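Side-chain contact in cyclopropane mycolic acid synthase 3 (Mycobacterium tuberculosis, PDB 1L1E), which probably converts a double bond of alpha mycolic acids into a cyclopropane ring with a methylene group taken from S-adenosyl-L-methionine: residues A[193-198]-A[263-268]. Numbering follows the deposited sequence.
Sequences KFILAE and MKYLTG
K264 reaches from helix 256-274 to lie over one face of the F194 ring on helix 189-199. Beyond CB, CG stands anti to the backbone N (chi1 168°), which sends the chain toward F194, and the next two torsions keep it extended as far as CE. CG meets the far end of the ring, 3.9 Å from F194 CZ; CD follows at 3.6 Å from the same F194 CZ. CE settles above the ring's middle, 3.3 Å from the F194 centroid, in a CH-pi contact. The bend at chi4 (68°) keeps NZ over the ring, 4.5 Å from the F194 centroid, a cation-pi geometry. Lysine suits this exposed position: its methylenes cover the flat face phenylalanine offers, while its charge stays at the tip. The ring's edge serves Y265, with F194 CE2 4.1 Å from Y265 CB. Slender I195 sets a methyl obliquely against the large, buried tyrosine ring, I195 CD1 lying 3.7 Å from Y265 CD1. The helices, crossing at 128°, thus pack beside C269, the probable active-site residue, and Y33, which probably binds S-adenosyl-L-methionine. An E198–R261 salt bridge also ties them, but this contact rests largely on dispersion, probably with an electrostatic share from the ammonium.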
ATOM      1  N   LYS A 193      19.515  -0.002  -2.954  1.00 41.64           N
ATOM      2  CA  LYS A 193      19.561   0.043  -4.409  1.00 42.91           C
ATOM      3  C   LYS A 193      18.787  -1.159  -4.936  1.00 42.49           C
ATOM      4  O   LYS A 193      18.022  -1.059  -5.895  1.00 42.30           O
ATOM      5  CB  LYS A 193      21.005  -0.020  -4.905  1.00 42.95           C
ATOM      6  CG  LYS A 193      21.115  -0.078  -6.416  1.00 42.12           C
ATOM      7  CD  LYS A 193      22.559  -0.119  -6.862  1.00 43.30           C
ATOM      8  CE  LYS A 193      22.657  -0.084  -8.375  1.00 42.72           C
ATOM      9  NZ  LYS A 193      24.067  -0.097  -8.822  1.00 43.83           N
ATOM     10  N   PHE A 194      19.006  -2.299  -4.291  1.00 42.95           N
ATOM     11  CA  PHE A 194      18.339  -3.545  -4.644  1.00 42.04           C
ATOM     12  C   PHE A 194      16.821  -3.369  -4.551  1.00 41.27           C
ATOM     13  O   PHE A 194      16.082  -3.792  -5.442  1.00 42.30           O
ATOM     14  CB  PHE A 194      18.791  -4.650  -3.685  1.00 42.12           C
ATOM     15  CG  PHE A 194      17.984  -5.910  -3.781  1.00 42.38           C
ATOM     16  CD1 PHE A 194      18.249  -6.851  -4.771  1.00 42.04           C
ATOM     17  CD2 PHE A 194      16.960  -6.165  -2.870  1.00 41.70           C
ATOM     18  CE1 PHE A 194      17.509  -8.030  -4.850  1.00 40.46           C
ATOM     19  CE2 PHE A 194      16.213  -7.340  -2.942  1.00 41.84           C
ATOM     20  CZ  PHE A 194      16.490  -8.273  -3.934  1.00 42.27           C
ATOM     21  N   ILE A 195      16.363  -2.742  -3.471  1.00 39.46           N
ATOM     22  CA  ILE A 195      14.937  -2.532  -3.265  1.00 37.94           C
ATOM     23  C   ILE A 195      14.333  -1.578  -4.286  1.00 37.35           C
ATOM     24  O   ILE A 195      13.241  -1.821  -4.804  1.00 34.95           O
ATOM     25  CB  ILE A 195      14.640  -1.998  -1.846  1.00 37.53           C
ATOM     26  CG1 ILE A 195      15.016  -3.054  -0.801  1.00 36.85           C
ATOM     27  CG2 ILE A 195      13.169  -1.635  -1.722  1.00 37.41           C
ATOM     28  CD1 ILE A 195      14.371  -4.411  -1.024  1.00 35.78           C
ATOM     29  N   LEU A 196      15.040  -0.492  -4.575  1.00 36.92           N
ATOM     30  CA  LEU A 196      14.545   0.479  -5.536  1.00 37.99           C
ATOM     31  C   LEU A 196      14.596  -0.043  -6.959  1.00 38.66           C
ATOM     32  O   LEU A 196      13.810   0.385  -7.801  1.00 40.42           O
ATOM     33  CB  LEU A 196      15.331   1.788  -5.442  1.00 39.06           C
ATOM     34  CG  LEU A 196      14.871   2.745  -4.339  1.00 41.31           C
ATOM     35  CD1 LEU A 196      15.765   3.975  -4.309  1.00 41.67           C
ATOM     36  CD2 LEU A 196      13.417   3.143  -4.590  1.00 41.55           C
ATOM     37  N   ALA A 197      15.510  -0.970  -7.233  1.00 38.66           N
ATOM     38  CA  ALA A 197      15.628  -1.510  -8.581  1.00 40.87           C
ATOM     39  C   ALA A 197      14.672  -2.671  -8.839  1.00 41.00           C
ATOM     40  O   ALA A 197      13.971  -2.692  -9.849  1.00 41.46           O
ATOM     41  CB  ALA A 197      17.063  -1.946  -8.848  1.00 40.35           C
ATOM     42  N   GLU A 198      14.633  -3.624  -7.917  1.00 41.74           N
ATOM     43  CA  GLU A 198      13.780  -4.793  -8.071  1.00 41.92           C
ATOM     44  C   GLU A 198      12.349  -4.641  -7.551  1.00 41.36           C
ATOM     45  O   GLU A 198      11.394  -5.012  -8.236  1.00 40.90           O
ATOM     46  CB  GLU A 198      14.431  -5.995  -7.385  1.00 45.00           C
ATOM     47  CG  GLU A 198      15.875  -6.244  -7.788  1.00 48.07           C
ATOM     48  CD  GLU A 198      16.048  -6.355  -9.289  1.00 49.84           C
ATOM     49  OE1 GLU A 198      15.204  -7.010  -9.932  1.00 49.96           O
ATOM     50  OE2 GLU A 198      17.030  -5.796  -9.826  1.00 51.11           O
ATOM     51  N   MET A 263      12.809 -13.762  -1.298  1.00 25.23           N
ATOM     52  CA  MET A 263      13.198 -14.106   0.073  1.00 26.86           C
ATOM     53  C   MET A 263      14.168 -13.058   0.609  1.00 27.50           C
ATOM     54  O   MET A 263      14.070 -12.649   1.767  1.00 25.59           O
ATOM     55  CB  MET A 263      13.860 -15.479   0.134  1.00 28.25           C
ATOM     56  CG  MET A 263      12.900 -16.654   0.090  1.00 26.91           C
ATOM     57  SD  MET A 263      11.596 -16.578   1.336  1.00 31.92           S
ATOM     58  CE  MET A 263      12.540 -16.765   2.894  1.00 26.00           C
ATOM     59  N   LYS A 264      15.103 -12.631  -0.242  1.00 28.59           N
ATOM     60  CA  LYS A 264      16.105 -11.622   0.126  1.00 30.89           C
ATOM     61  C   LYS A 264      15.428 -10.300   0.450  1.00 31.09           C
ATOM     62  O   LYS A 264      15.857  -9.556   1.335  1.00 28.63           O
ATOM     63  CB  LYS A 264      17.092 -11.419  -1.030  1.00 31.72           C
ATOM     64  CG  LYS A 264      18.004 -10.202  -0.917  1.00 32.70           C
ATOM     65  CD  LYS A 264      18.937 -10.124  -2.130  1.00 34.85           C
ATOM     66  CE  LYS A 264      19.610  -8.757  -2.271  1.00 38.09           C
ATOM     67  NZ  LYS A 264      20.594  -8.443  -1.197  1.00 39.08           N
ATOM     68  N   TYR A 265      14.369 -10.011  -0.291  1.00 30.95           N
ATOM     69  CA  TYR A 265      13.616  -8.786  -0.103  1.00 32.02           C
ATOM     70  C   TYR A 265      12.843  -8.827   1.210  1.00 29.38           C
ATOM     71  O   TYR A 265      12.945  -7.918   2.035  1.00 27.58           O
ATOM     72  CB  TYR A 265      12.679  -8.599  -1.300  1.00 34.77           C
ATOM     73  CG  TYR A 265      11.391  -7.850  -1.048  1.00 37.62           C
ATOM     74  CD1 TYR A 265      11.390  -6.544  -0.557  1.00 39.98           C
ATOM     75  CD2 TYR A 265      10.163  -8.432  -1.369  1.00 39.00           C
ATOM     76  CE1 TYR A 265      10.194  -5.838  -0.396  1.00 41.29           C
ATOM     77  CE2 TYR A 265       8.969  -7.739  -1.216  1.00 39.82           C
ATOM     78  CZ  TYR A 265       8.988  -6.446  -0.733  1.00 41.40           C
ATOM     79  OH  TYR A 265       7.799  -5.766  -0.599  1.00 45.17           O
ATOM     80  N   LEU A 266      12.096  -9.905   1.415  1.00 28.73           N
ATOM     81  CA  LEU A 266      11.281 -10.035   2.610  1.00 28.00           C
ATOM     82  C   LEU A 266      12.088 -10.102   3.903  1.00 28.90           C
ATOM     83  O   LEU A 266      11.806  -9.365   4.853  1.00 27.63           O
ATOM     84  CB  LEU A 266      10.377 -11.265   2.483  1.00 26.75           C
ATOM     85  CG  LEU A 266       9.494 -11.313   1.228  1.00 23.99           C
ATOM     86  CD1 LEU A 266       8.813 -12.654   1.170  1.00 21.79           C
ATOM     87  CD2 LEU A 266       8.472 -10.180   1.220  1.00 21.12           C
ATOM     88  N   THR A 267      13.089 -10.978   3.946  1.00 27.54           N
ATOM     89  CA  THR A 267      13.900 -11.117   5.150  1.00 29.27           C
ATOM     90  C   THR A 267      14.723  -9.867   5.420  1.00 29.99           C
ATOM     91  O   THR A 267      14.855  -9.441   6.567  1.00 32.08           O
ATOM     92  CB  THR A 267      14.841 -12.333   5.056  1.00 29.37           C
ATOM     93  OG1 THR A 267      14.062 -13.522   4.870  1.00 34.60           O
ATOM     94  CG2 THR A 267      15.646 -12.485   6.347  1.00 32.24           C
ATOM     95  N   GLY A 268      15.267  -9.272   4.364  1.00 28.78           N
ATOM     96  CA  GLY A 268      16.068  -8.073   4.526  1.00 28.21           C
ATOM     97  C   GLY A 268      15.288  -6.857   4.992  1.00 27.08           C
ATOM     98  O   GLY A 268      15.759  -6.104   5.840  1.00 26.29           O
TER